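Long-range contacts in ribonuclease T2 (Homo sapiens, PDB 3T0O), which cleaves single-stranded RNA, preferentially between purine and uridine residues, and so supplies fragments of microbial RNA that are sensed by TLR8 in innate immunity: residues 15-20 against 116-121; 20-25 against 169-174; 36-41 against 173-178; 125-130 against 146-151. All blocks are in the same frame, centred on the assembly; numbering follows the deposited sequence. Where two conformers were deposited one is given.

Interaction 1 of 4, residues 15-20 against 116-121; sequences MVQHWP and ELYREL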
loop_
_atom_site.group_PDB
_atom_site.type_symbol
_atom_site.label_atom_id
_atom_site.label_comp_id
_atom_site.label_asym_id
_atom_site.label_seq_id
_atom_site.Cartn_x
_atom_site.Cartn_y
_atom_site.Cartn_z
ATOM N N MET A 15 2.669 3.649 5.478
ATOM C CA MET A 15 1.435 3.209 4.836
ATOM C C MET A 15 1.802 2.975 3.374
ATOM O O MET A 15 2.230 3.883 2.686
ATOM C CB MET A 15 0.345 4.262 4.922
ATOM C CG MET A 15 -0.842 3.955 3.997
ATOM S SD MET A 15 -1.720 2.390 4.371
ATOM C CE MET A 15 -3.211 2.517 3.418
ATOM N N VAL A 16 1.635 1.740 2.899
ATOM C CA VAL A 16 2.132 1.328 1.593
ATOM C C VAL A 16 0.923 1.014 0.761
ATOM O O VAL A 16 0.068 0.175 1.141
ATOM C CB VAL A 16 2.942 0.039 1.772
ATOM C CG1 VAL A 16 3.499 -0.363 0.378
ATOM C CG2 VAL A 16 4.057 0.339 2.786
ATOM N N GLN A 17 0.772 1.674 -0.406
ATOM C CA GLN A 17 -0.352 1.442 -1.295
ATOM C C GLN A 17 0.249 1.117 -2.671
ATOM O O GLN A 17 1.314 1.602 -3.004
ATOM C CB GLN A 17 -1.185 2.709 -1.396
ATOM C CG GLN A 17 -1.871 3.012 -0.066
ATOM C CD GLN A 17 -2.626 4.305 -0.084
ATOM O OE1 GLN A 17 -2.092 5.378 0.319
ATOM N NE2 GLN A 17 -3.784 4.271 -0.606
ATOM N N HIS A 18 -0.442 0.273 -3.406
ATOM C CA HIS A 18 0.100 -0.176 -4.699
ATOM C C HIS A 18 -0.942 -0.176 -5.786
ATOM O O HIS A 18 -2.117 -0.118 -5.517
ATOM C CB HIS A 18 0.897 -1.483 -4.569
ATOM C CG HIS A 18 0.111 -2.623 -3.962
ATOM N ND1 HIS A 18 0.771 -3.766 -3.555
ATOM C CD2 HIS A 18 -1.194 -2.777 -3.647
ATOM C CE1 HIS A 18 -0.134 -4.620 -3.100
ATOM N NE2 HIS A 18 -1.314 -4.021 -3.069
ATOM N N TRP A 19 -0.447 -0.192 -7.026
ATOM C CA TRP A 19 -1.271 -0.069 -8.203
ATOM C C TRP A 19 -1.411 -1.439 -8.795
ATOM O O TRP A 19 -0.463 -1.986 -9.311
ATOM C CB TRP A 19 -0.572 0.896 -9.156
ATOM C CG TRP A 19 -1.365 1.132 -10.394
ATOM C CD1 TRP A 19 -0.996 0.835 -11.723
ATOM C CD2 TRP A 19 -2.664 1.733 -10.478
ATOM N NE1 TRP A 19 -2.004 1.238 -12.578
ATOM C CE2 TRP A 19 -3.033 1.768 -11.851
ATOM C CE3 TRP A 19 -3.538 2.268 -9.527
ATOM C CZ2 TRP A 19 -4.251 2.308 -12.295
ATOM C CZ3 TRP A 19 -4.758 2.782 -9.961
ATOM C CH2 TRP A 19 -5.124 2.765 -11.318
ATOM N N PRO A 20 -2.597 -2.024 -8.694
ATOM C CA PRO A 20 -2.756 -3.418 -9.111
ATOM C C PRO A 20 -2.312 -3.731 -10.509
ATOM O O PRO A 20 -1.656 -4.726 -10.753
ATOM C CB PRO A 20 -4.280 -3.633 -8.993
ATOM C CG PRO A 20 -4.636 -2.861 -7.720
ATOM C CD PRO A 20 -3.780 -1.532 -7.969
ATOM N N GLU A 116 -8.831 2.730 7.968
ATOM C CA GLU A 116 -9.207 4.134 8.202
ATOM C C GLU A 116 -8.224 5.047 7.589
ATOM O O GLU A 116 -8.607 6.013 6.934
ATOM C CB GLU A 116 -9.265 4.369 9.695
ATOM C CG GLU A 116 -9.782 5.678 10.115
ATOM C CD GLU A 116 -9.992 5.671 11.627
ATOM O OE1 GLU A 116 -9.079 5.239 12.372
ATOM O OE2 GLU A 116 -11.088 6.069 12.081
ATOM N N LEU A 117 -6.947 4.758 7.770
ATOM C CA LEU A 117 -5.895 5.617 7.208
ATOM C C LEU A 117 -5.978 5.632 5.699
ATOM O O LEU A 117 -5.797 6.676 5.060
ATOM C CB LEU A 117 -4.520 5.024 7.618
ATOM C CG LEU A 117 -4.282 5.321 9.084
ATOM C CD1 LEU A 117 -3.044 4.535 9.465
ATOM C CD2 LEU A 117 -3.967 6.841 9.236
ATOM N N TYR A 118 -6.270 4.466 5.100
ATOM C CA TYR A 118 -6.397 4.446 3.637
ATOM C C TYR A 118 -7.542 5.402 3.193
ATOM O O TYR A 118 -7.361 6.129 2.226
ATOM C CB TYR A 118 -6.833 3.013 3.288
ATOM C CG TYR A 118 -7.167 2.801 1.810
ATOM C CD1 TYR A 118 -6.162 2.768 0.869
ATOM C CD2 TYR A 118 -8.475 2.634 1.427
ATOM C CE1 TYR A 118 -6.510 2.528 -0.491
ATOM C CE2 TYR A 118 -8.846 2.395 0.093
ATOM C CZ TYR A 118 -7.833 2.334 -0.836
ATOM O OH TYR A 118 -8.249 2.103 -2.148
ATOM N N ARG A 119 -8.659 5.399 3.901
ATOM C CA ARG A 119 -9.807 6.263 3.584
ATOM C C ARG A 119 -9.479 7.736 3.758
ATOM O O ARG A 119 -9.957 8.593 2.994
ATOM C CB ARG A 119 -11.013 5.889 4.498
ATOM C CG ARG A 119 -11.511 4.447 4.258
ATOM C CD ARG A 119 -12.844 4.093 4.971
ATOM N NE ARG A 119 -12.850 4.384 6.404
ATOM C CZ ARG A 119 -12.734 3.496 7.390
ATOM N NH1 ARG A 119 -12.560 2.204 7.162
ATOM N NH2 ARG A 119 -12.787 3.924 8.643
ATOM N N GLU A 120 -8.754 8.037 4.848
ATOM C CA GLU A 120 -8.449 9.410 5.198
ATOM C C GLU A 120 -7.402 9.932 4.228
ATOM O O GLU A 120 -7.455 11.106 3.791
ATOM C CB GLU A 120 -7.944 9.490 6.640
ATOM C CG GLU A 120 -9.069 9.219 7.624
ATOM C CD GLU A 120 -8.607 9.217 9.050
ATOM O OE1 GLU A 120 -7.398 9.363 9.336
ATOM O OE2 GLU A 120 -9.504 9.091 9.884
ATOM N N LEU A 121 -6.442 9.097 3.852
ATOM C CA LEU A 121 -5.480 9.610 2.928
ATOM C C LEU A 121 -6.069 9.818 1.530
ATOM O O LEU A 121 -5.775 10.798 0.798
ATOM C CB LEU A 121 -4.328 8.620 2.811
ATOM C CG LEU A 121 -3.575 8.619 4.141
ATOM C CD1 LEU A 121 -2.614 7.403 4.089
ATOM C CD2 LEU A 121 -2.761 9.929 4.392
HETATM O O HOH W 1 -5.615 6.050 0.038
#

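Interaction 2 of 4, residues 20-25 against 169-174; sequences PETVCE and VQTIGQ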
loop_
_atom_site.group_PDB
_atom_site.type_symbol
_atom_site.label_atom_id
_atom_site.label_comp_id
_atom_site.label_asym_id
_atom_site.label_seq_id
_atom_site.Cartn_x
_atom_site.Cartn_y
_atom_site.Cartn_z
ATOM N N PRO A 20 -2.597 -2.024 -8.694
ATOM C CA PRO A 20 -2.756 -3.418 -9.111
ATOM C C PRO A 20 -2.312 -3.731 -10.509
ATOM O O PRO A 20 -1.656 -4.726 -10.753
ATOM C CB PRO A 20 -4.280 -3.633 -8.993
ATOM C CG PRO A 20 -4.636 -2.861 -7.720
ATOM C CD PRO A 20 -3.780 -1.532 -7.969
ATOM N N GLU A 21 -2.586 -2.897 -11.470
ATOM C CA GLU A 21 -2.157 -3.270 -12.824
ATOM C C GLU A 21 -0.648 -3.401 -12.953
ATOM O O GLU A 21 -0.173 -4.229 -13.765
ATOM C CB GLU A 21 -2.679 -2.202 -13.774
ATOM C CG GLU A 21 -2.207 -2.349 -15.258
ATOM C CD GLU A 21 -2.557 -3.679 -15.882
ATOM O OE1 GLU A 21 -3.594 -4.211 -15.511
ATOM O OE2 GLU A 21 -1.823 -4.134 -16.823
ATOM N N THR A 22 0.057 -2.613 -12.146
ATOM C CA THR A 22 1.502 -2.829 -12.138
ATOM C C THR A 22 1.969 -4.032 -11.371
ATOM O O THR A 22 2.820 -4.811 -11.887
ATOM C CB THR A 22 2.189 -1.624 -11.579
ATOM O OG1 THR A 22 1.875 -0.521 -12.425
ATOM C CG2 THR A 22 3.722 -1.775 -11.538
ATOM N N VAL A 23 1.462 -4.221 -10.173
ATOM C CA VAL A 23 2.005 -5.249 -9.314
ATOM C C VAL A 23 1.448 -6.655 -9.529
ATOM O O VAL A 23 2.081 -7.647 -9.077
ATOM C CB VAL A 23 1.987 -4.850 -7.827
ATOM C CG1 VAL A 23 2.816 -3.530 -7.568
ATOM C CG2 VAL A 23 0.550 -4.740 -7.281
ATOM N N CYS A 24 0.265 -6.728 -10.111
ATOM C CA CYS A 24 -0.318 -8.041 -10.386
ATOM C C CYS A 24 0.672 -8.903 -11.144
ATOM O O CYS A 24 1.352 -8.466 -12.092
ATOM C CB CYS A 24 -1.564 -7.815 -11.249
ATOM S SG CYS A 24 -3.009 -7.424 -10.252
ATOM N N GLU A 25 0.677 -10.177 -10.783
ATOM C CA GLU A 25 1.639 -11.135 -11.376
ATOM C C GLU A 25 0.996 -12.207 -12.160
ATOM O O GLU A 25 1.646 -12.864 -12.970
ATOM C CB GLU A 25 2.435 -11.796 -10.234
ATOM C CG GLU A 25 3.323 -10.780 -9.562
ATOM C CD GLU A 25 4.398 -11.389 -8.627
ATOM O OE1 GLU A 25 4.464 -12.627 -8.498
ATOM O OE2 GLU A 25 5.094 -10.574 -7.984
ATOM N N VAL A 169 9.881 2.047 -20.502
ATOM C CA VAL A 169 10.131 2.919 -19.333
ATOM C C VAL A 169 9.616 2.205 -18.084
ATOM O O VAL A 169 8.822 1.277 -18.166
ATOM C CB VAL A 169 9.470 4.382 -19.419
ATOM C CG1 VAL A 169 9.999 5.182 -20.643
ATOM C CG2 VAL A 169 8.036 4.298 -19.470
ATOM N N GLN A 170 10.134 2.613 -16.931
ATOM C CA GLN A 170 9.678 2.081 -15.630
ATOM C C GLN A 170 8.163 2.311 -15.473
ATOM O O GLN A 170 7.579 3.239 -16.015
ATOM C CB GLN A 170 10.445 2.746 -14.513
ATOM C CG GLN A 170 10.146 4.265 -14.434
ATOM C CD GLN A 170 11.016 5.060 -13.543
ATOM O OE1 GLN A 170 11.757 4.532 -12.695
ATOM N NE2 GLN A 170 10.973 6.346 -13.766
ATOM N N THR A 171 7.586 1.467 -14.638
ATOM C CA THR A 171 6.167 1.510 -14.406
ATOM C C THR A 171 5.892 1.772 -12.926
ATOM O O THR A 171 6.417 1.045 -12.076
ATOM C CB THR A 171 5.605 0.168 -14.757
ATOM O OG1 THR A 171 6.055 -0.195 -16.085
ATOM C CG2 THR A 171 4.073 0.282 -14.724
ATOM N N ILE A 172 5.085 2.793 -12.615
ATOM C CA ILE A 172 4.812 3.089 -11.182
ATOM C C ILE A 172 4.014 1.969 -10.586
ATOM O O ILE A 172 3.036 1.543 -11.180
ATOM C CB ILE A 172 4.171 4.459 -11.004
ATOM C CG1 ILE A 172 4.077 4.790 -9.493
ATOM C CG2 ILE A 172 2.705 4.513 -11.583
ATOM C CD1 ILE A 172 3.534 6.235 -9.260
ATOM N N GLY A 173 4.408 1.581 -9.368
ATOM C CA GLY A 173 3.776 0.424 -8.693
ATOM C C GLY A 173 3.340 0.734 -7.277
ATOM O O GLY A 173 2.410 0.107 -6.839
ATOM N N GLN A 174 4.067 1.612 -6.570
ATOM C CA GLN A 174 3.810 1.644 -5.092
ATOM C C GLN A 174 4.119 3.022 -4.562
ATOM O O GLN A 174 5.095 3.621 -4.983
ATOM C CB GLN A 174 4.653 0.521 -4.439
ATOM C CG GLN A 174 4.429 0.427 -2.916
ATOM C CD GLN A 174 4.870 -0.986 -2.471
ATOM O OE1 GLN A 174 4.047 -1.880 -2.502
ATOM N NE2 GLN A 174 6.071 -1.094 -2.001
#

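Interaction 3 of 4, residues 36-41 against 173-178; sequences DYWTIH and GQIELC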
loop_
_atom_site.group_PDB
_atom_site.type_symbol
_atom_site.label_atom_id
_atom_site.label_comp_id
_atom_site.label_asym_id
_atom_site.label_seq_id
_atom_site.Cartn_x
_atom_site.Cartn_y
_atom_site.Cartn_z
ATOM N N ASP A 36 -9.141 -0.739 -10.636
ATOM C CA ASP A 36 -8.657 0.466 -11.236
ATOM C C ASP A 36 -8.442 1.579 -10.201
ATOM O O ASP A 36 -8.594 2.814 -10.487
ATOM C CB ASP A 36 -9.636 0.917 -12.331
ATOM C CG ASP A 36 -10.975 1.315 -11.780
ATOM O OD1 ASP A 36 -11.832 1.823 -12.562
ATOM O OD2 ASP A 36 -11.231 1.108 -10.579
ATOM N N TYR A 37 -7.915 1.185 -9.043
ATOM C CA TYR A 37 -7.593 2.175 -8.005
ATOM C C TYR A 37 -6.476 1.630 -7.147
ATOM O O TYR A 37 -6.244 0.423 -7.145
ATOM C CB TYR A 37 -8.824 2.447 -7.117
ATOM C CG TYR A 37 -9.560 1.247 -6.611
ATOM C CD1 TYR A 37 -9.235 0.673 -5.372
ATOM C CD2 TYR A 37 -10.629 0.751 -7.313
ATOM C CE1 TYR A 37 -9.958 -0.382 -4.856
ATOM C CE2 TYR A 37 -11.309 -0.358 -6.804
ATOM C CZ TYR A 37 -10.912 -0.910 -5.610
ATOM O OH TYR A 37 -11.726 -1.959 -5.107
ATOM N N TRP A 38 -5.723 2.513 -6.534
ATOM C CA TRP A 38 -4.690 2.130 -5.606
ATOM C C TRP A 38 -5.270 1.462 -4.425
ATOM O O TRP A 38 -6.309 1.887 -3.900
ATOM C CB TRP A 38 -3.957 3.397 -5.100
ATOM C CG TRP A 38 -3.161 4.027 -6.238
ATOM C CD1 TRP A 38 -3.663 4.867 -7.250
ATOM C CD2 TRP A 38 -1.770 3.862 -6.494
ATOM N NE1 TRP A 38 -2.633 5.165 -8.131
ATOM C CE2 TRP A 38 -1.466 4.598 -7.683
ATOM C CE3 TRP A 38 -0.738 3.174 -5.833
ATOM C CZ2 TRP A 38 -0.194 4.629 -8.239
ATOM C CZ3 TRP A 38 0.554 3.227 -6.365
ATOM C CH2 TRP A 38 0.819 3.977 -7.559
ATOM N N THR A 39 -4.624 0.358 -4.024
ATOM C CA THR A 39 -5.124 -0.399 -2.859
ATOM C C THR A 39 -4.028 -0.540 -1.811
ATOM O O THR A 39 -2.860 -0.171 -2.012
ATOM C CB THR A 39 -5.546 -1.865 -3.278
ATOM O OG1 THR A 39 -4.408 -2.486 -3.909
ATOM C CG2 THR A 39 -6.660 -1.764 -4.289
ATOM N N ILE A 40 -4.433 -1.055 -0.622
ATOM C CA ILE A 40 -3.515 -1.198 0.480
ATOM C C ILE A 40 -2.587 -2.366 0.298
ATOM O O ILE A 40 -3.039 -3.495 0.054
ATOM C CB ILE A 40 -4.292 -1.431 1.776
ATOM C CG1 ILE A 40 -5.242 -0.253 2.007
ATOM C CG2 ILE A 40 -3.267 -1.598 2.910
ATOM C CD1 ILE A 40 -6.243 -0.540 3.168
ATOM N N HIS A 41 -1.289 -2.119 0.368
ATOM C CA HIS A 41 -0.351 -3.206 0.540
ATOM C C HIS A 41 -0.198 -3.518 2.027
ATOM O O HIS A 41 -0.470 -4.653 2.462
ATOM C CB HIS A 41 0.943 -2.811 -0.068
ATOM C CG HIS A 41 1.875 -3.962 -0.160
ATOM N ND1 HIS A 41 3.036 -3.903 -0.894
ATOM C CD2 HIS A 41 1.811 -5.203 0.373
ATOM C CE1 HIS A 41 3.679 -5.056 -0.790
ATOM N NE2 HIS A 41 2.961 -5.874 -0.040
ATOM N N GLY A 173 4.408 1.581 -9.368
ATOM C CA GLY A 173 3.776 0.424 -8.693
ATOM C C GLY A 173 3.340 0.734 -7.277
ATOM O O GLY A 173 2.410 0.107 -6.839
ATOM N N GLN A 174 4.067 1.612 -6.570
ATOM C CA GLN A 174 3.810 1.644 -5.092
ATOM C C GLN A 174 4.119 3.022 -4.562
ATOM O O GLN A 174 5.095 3.621 -4.983
ATOM C CB GLN A 174 4.653 0.521 -4.439
ATOM C CG GLN A 174 4.429 0.427 -2.916
ATOM C CD GLN A 174 4.870 -0.986 -2.471
ATOM O OE1 GLN A 174 4.047 -1.880 -2.502
ATOM N NE2 GLN A 174 6.071 -1.094 -2.001
ATOM N N ILE A 175 3.256 3.521 -3.671
ATOM C CA ILE A 175 3.462 4.841 -3.076
ATOM C C ILE A 175 3.422 4.655 -1.592
ATOM O O ILE A 175 2.501 4.005 -1.063
ATOM C CB ILE A 175 2.400 5.757 -3.551
ATOM C CG1 ILE A 175 2.586 6.049 -5.076
ATOM C CG2 ILE A 175 2.350 7.042 -2.652
ATOM C CD1 ILE A 175 1.414 6.902 -5.680
ATOM N N GLU A 176 4.442 5.134 -0.937
ATOM C CA GLU A 176 4.614 4.956 0.542
ATOM C C GLU A 176 4.542 6.307 1.184
ATOM O O GLU A 176 5.150 7.265 0.722
ATOM C CB GLU A 176 5.927 4.293 0.902
ATOM C CG GLU A 176 5.995 2.928 0.166
ATOM C CD GLU A 176 7.176 2.157 0.563
ATOM O OE1 GLU A 176 8.082 2.736 1.131
ATOM O OE2 GLU A 176 7.213 0.957 0.250
ATOM N N LEU A 177 3.794 6.393 2.291
ATOM C CA LEU A 177 3.688 7.650 3.077
ATOM C C LEU A 177 4.012 7.239 4.513
ATOM O O LEU A 177 3.425 6.298 5.062
ATOM C CB LEU A 177 2.278 8.237 3.039
ATOM C CG LEU A 177 1.890 8.784 1.635
ATOM C CD1 LEU A 177 0.367 8.846 1.473
ATOM C CD2 LEU A 177 2.565 10.160 1.500
ATOM N N CYS A 178 4.938 7.965 5.125
ATOM C CA CYS A 178 5.304 7.625 6.502
ATOM C C CYS A 178 4.346 8.295 7.481
ATOM O O CYS A 178 3.811 9.373 7.243
ATOM C CB CYS A 178 6.729 8.027 6.791
ATOM S SG CYS A 178 7.821 6.838 5.908
#

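Interaction 4 of 4, residues 125-130 against 146-151; sequences SVLLKL and DALARV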
loop_
_atom_site.group_PDB
_atom_site.type_symbol
_atom_site.label_atom_id
_atom_site.label_comp_id
_atom_site.label_asym_id
_atom_site.label_seq_id
_atom_site.Cartn_x
_atom_site.Cartn_y
_atom_site.Cartn_z
ATOM N N SER A 125 -8.368 9.720 -4.791
ATOM C CA SER A 125 -9.016 11.003 -5.126
ATOM C C SER A 125 -7.967 12.067 -5.288
ATOM O O SER A 125 -8.150 12.929 -6.135
ATOM C CB SER A 125 -10.018 11.431 -4.057
ATOM O OG SER A 125 -11.069 10.502 -4.093
ATOM N N VAL A 126 -6.921 12.016 -4.491
ATOM C CA VAL A 126 -5.862 13.016 -4.573
ATOM C C VAL A 126 -5.250 13.061 -5.957
ATOM O O VAL A 126 -5.153 14.153 -6.585
ATOM C CB VAL A 126 -4.849 12.745 -3.517
ATOM C CG1 VAL A 126 -3.575 13.477 -3.727
ATOM C CG2 VAL A 126 -5.476 13.093 -2.183
ATOM N N LEU A 127 -4.903 11.855 -6.465
ATOM C CA LEU A 127 -4.257 11.827 -7.755
ATOM C C LEU A 127 -5.211 12.338 -8.820
ATOM O O LEU A 127 -4.818 13.129 -9.698
ATOM C CB LEU A 127 -3.811 10.366 -8.073
ATOM C CG LEU A 127 -2.569 10.031 -7.273
ATOM C CD1 LEU A 127 -2.398 8.462 -7.461
ATOM C CD2 LEU A 127 -1.306 10.738 -7.705
ATOM N N LEU A 128 -6.453 11.830 -8.799
ATOM C CA LEU A 128 -7.380 12.229 -9.858
ATOM C C LEU A 128 -7.650 13.702 -9.848
ATOM O O LEU A 128 -7.739 14.284 -10.925
ATOM C CB LEU A 128 -8.672 11.423 -9.766
ATOM C CG LEU A 128 -8.439 9.964 -10.111
ATOM C CD1 LEU A 128 -9.700 9.156 -9.693
ATOM C CD2 LEU A 128 -8.025 9.772 -11.592
ATOM N N LYS A 129 -7.768 14.307 -8.660
ATOM C CA LYS A 129 -8.010 15.755 -8.582
ATOM C C LYS A 129 -6.852 16.538 -9.138
ATOM O O LYS A 129 -7.058 17.668 -9.669
ATOM C CB LYS A 129 -8.237 16.127 -7.105
ATOM C CG LYS A 129 -8.500 17.584 -6.988
ATOM C CD LYS A 129 -9.065 17.875 -5.669
ATOM C CE LYS A 129 -9.364 19.350 -5.602
ATOM N NZ LYS A 129 -10.028 19.574 -4.330
ATOM N N LEU A 130 -5.662 15.954 -9.048
ATOM C CA LEU A 130 -4.477 16.568 -9.568
ATOM C C LEU A 130 -4.377 16.355 -11.080
ATOM O O LEU A 130 -3.424 16.864 -11.716
ATOM C CB LEU A 130 -3.275 15.994 -8.818
ATOM C CG LEU A 130 -3.019 16.224 -7.298
ATOM C CD1 LEU A 130 -1.971 15.328 -6.746
ATOM C CD2 LEU A 130 -2.617 17.703 -7.052
ATOM N N ASP A 146 5.926 15.629 -6.592
ATOM C CA ASP A 146 5.738 17.011 -6.190
ATOM C C ASP A 146 4.292 17.241 -5.835
ATOM O O ASP A 146 4.000 17.937 -4.858
ATOM C CB ASP A 146 6.215 17.962 -7.269
ATOM C CG ASP A 146 7.702 17.906 -7.456
ATOM O OD1 ASP A 146 8.431 17.407 -6.559
ATOM O OD2 ASP A 146 8.156 18.353 -8.510
ATOM N N ALA A 147 3.393 16.651 -6.571
ATOM C CA ALA A 147 1.976 16.869 -6.279
ATOM C C ALA A 147 1.570 16.166 -4.969
ATOM O O ALA A 147 0.840 16.778 -4.180
ATOM C CB ALA A 147 1.154 16.467 -7.459
ATOM N N LEU A 148 2.023 14.933 -4.731
ATOM C CA LEU A 148 1.761 14.314 -3.451
ATOM C C LEU A 148 2.425 15.025 -2.289
ATOM O O LEU A 148 1.853 15.155 -1.203
ATOM C CB LEU A 148 2.107 12.836 -3.485
ATOM C CG LEU A 148 1.257 12.211 -4.573
ATOM C CD1 LEU A 148 1.689 10.762 -4.558
ATOM C CD2 LEU A 148 -0.299 12.289 -4.400
ATOM N N ALA A 149 3.615 15.575 -2.485
ATOM C CA ALA A 149 4.195 16.360 -1.424
ATOM C C ALA A 149 3.406 17.584 -1.083
ATOM O O ALA A 149 3.317 17.963 0.091
ATOM C CB ALA A 149 5.642 16.692 -1.811
ATOM N N ARG A 150 2.825 18.228 -2.077
ATOM C CA ARG A 150 2.002 19.432 -1.784
ATOM C C ARG A 150 0.755 19.025 -1.027
ATOM O O ARG A 150 0.396 19.651 -0.034
ATOM C CB ARG A 150 1.650 20.145 -3.071
ATOM C CG ARG A 150 0.551 21.194 -2.946
ATOM C CD ARG A 150 1.055 22.527 -2.727
ATOM N NE ARG A 150 -0.071 23.414 -2.559
ATOM C CZ ARG A 150 -0.114 24.677 -2.990
ATOM N NH1 ARG A 150 0.912 25.210 -3.664
ATOM N NH2 ARG A 150 -1.214 25.402 -2.768
ATOM N N VAL A 151 0.092 17.990 -1.485
ATOM C CA VAL A 151 -1.191 17.600 -0.834
ATOM C C VAL A 151 -0.989 17.047 0.553
ATOM O O VAL A 151 -1.653 17.481 1.493
ATOM C CB VAL A 151 -1.932 16.587 -1.690
ATOM C CG1 VAL A 151 -3.146 15.982 -0.914
ATOM C CG2 VAL A 151 -2.416 17.289 -2.985
#

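Interaction 1 of 4, residues 15-20 against 116-121
Met15 and Tyr118, with CA atoms 8.0 Å apart, mark where strand 15-18 passes helix 116-121; the two axes approach to 10.1 Å and cross at -69°. Met15 bends at its second torsion (chi2 62°), which carries CE to 3.7 Å from Tyr118 CB, near the plane and at the edge of the ring. Its CG lies 3.9 Å from Leu121 CD1. Met15 has a second deposited conformer, so these two contacts describe one state only. Gln17 brings its amide obliquely to the same tyrosine, NE2 standing 3.2 Å from Tyr118 CD1 with the flat groups 74° apart. NE2 also donates to a water at 2.6 Å, which in turn donates to Tyr118 O at 2.8 Å and so bridges strand and helix. The tyrosine hydroxyl is hydrogen-bonded to Trp38 O. This is helix-on-sheet packing of the alpha/beta RNase T2 fold: helix 107-121 lies against the Met15 and Gln17 side of the strand, while His18 stacks on the predicted active-site residue His41.

Interaction 2 of 4, residues 20-25 against 169-174
The flat group at this contact is the peptide joining Ile172 to Gly173, and Thr22 is what meets it. Its hydroxyl donates to Ile172 O at 2.7 Å, with a C=O...donor angle of 147° and the donor tilted 29° from the carbonyl plane, so the bond reaches the oxygen from outside the peptide plane. The methyl of Thr22 packs one residue further along the strand, CG2 being 3.6 Å from Gly173 CA. The torsion of Thr22 (chi1 -61°) sets OG1 beside the backbone N and CG2 beside the carbonyl carbon, and both branches work at once: one binds the carbonyl, the other packs on the glycine. With no side chain on Gly173, the helix can come close, and the CA atoms of Thr22 and Gly173 are only 5.3 Å apart. Val23 adds a branch at the next peptide, CG1 to Gly173 O at 3.7 Å. Thr171 also borders the threonine, but it was modelled in two conformers and its part is doubtful. Gly173 and Gln174 together face Gln159, forming a classic beta bulge against strand 157-161. The short helix 20-23 follows directly on strand 12-18 and lies beside this bulged part of strand 171-180; Thr22 also touches Leu161 of strand 157-161, Val23 touches His18, and Cys24 is held to Cys31 by a disulfide.

Interaction 3 of 4, residues 36-41 against 173-178
Trp38 carries the largest share of this contact, its six-membered ring reaching across to strand 173-178. Ile175 comes over one face: CD1 sits 3.8 Å from the ring centroid, 21° off the normal, a CH-pi contact in which CD1 and Trp38 CH2 are 3.5 Å apart. The isoleucine and the tryptophan cross at about a right angle. At the rim of the indole, in its plane, Gln174 CA lies 3.8 Å from Trp38 CZ3, while Trp38 NE1 is hydrogen-bonded to Tyr224 OH. The side chain of Gln174 leaves the strand on the other side and serves His41. With CG anti to the backbone nitrogen (chi1 -178°) and the chain extended, OE1 accepts from His41 ND1 at 2.8 Å along a nearly straight N-H...O line of 171°. The oxygen lies in the imidazole plane, so this bond restrains the rotation of the ring. NE2 of the same amide is hydrogen-bonded to Gln159 OE1, a second hold that probably sets which way round the amide sits. His41 is a predicted active-site residue, its side chain about 4 Å from that of Glu90, an active-site residue by similarity, and about 6 Å from that of His94, also predicted; the arrangement is consistent with Gln174 acting as a second-shell residue that positions the imidazole. Strand 12-18 runs between strands 39-45 and 171-180, while Leu123 and Leu127 of helix 123-129 touch Trp38.

Interaction 4 of 4, residues 125-130 against 146-151
Val126, Leu127 and Leu130 meet Ala147, Leu148 and Val151 in a purely apolar helix-helix packing, part of the helical layer of the RNase T2 fold. The axes of helices 125-129 and 146-151 come within 10.5 Å of each other and their directions differ by 117°, so the helices are steeply crossed. Val126 is the first to reach across. Its CG1, set anti to the backbone nitrogen (chi1 165°), lies 3.5 Å from Leu148 CD2 and 3.8 Å from Val151 CG1, and the two valines point at each other tip to tip. Leu127 leaves its helix at an angle to the partner, yet the end of its side chain returns to the interface, where CD2 is 3.8 Å from Leu148 CD2. One methyl of Leu148 is thus shared by both residues. Leu127 also touches Tyr224 and Phe144, which joins the contact to the buried side of the helix, and Val126 adds Tyr152 of helix 141-152. One turn on from Val126, Leu130 has the most surface buried by the contact. The side chains of Leu130 and Val151 slide past each other in opposite directions, with Leu130 CD2 4.1 Å from Val151 CG2. The other branch is pressed more firmly: Leu130 CD1 stands 3.4 Å from Ala147 CB, a tighter carbon pair than usual van der Waals contact.

From the N terminus, strand 12-18 opens interaction 1, which closes about a hundred residues later on helix 107-121. Before that loop is closed, helix 20-23 and strand 39-45 have opened interactions 2 and 3, so both cross interaction 1; they close together on strand 171-180, sharing Gly173 and Gln174. Interaction 4 follows interaction 1 in series, is nested inside the loops of interactions 2 and 3, and joins helices 123-129 and 141-152. The central sheet ties the first three together, strand 12-18 lying between the other two strands. Leu148 against Ile175 connects the helix pair to interaction 3.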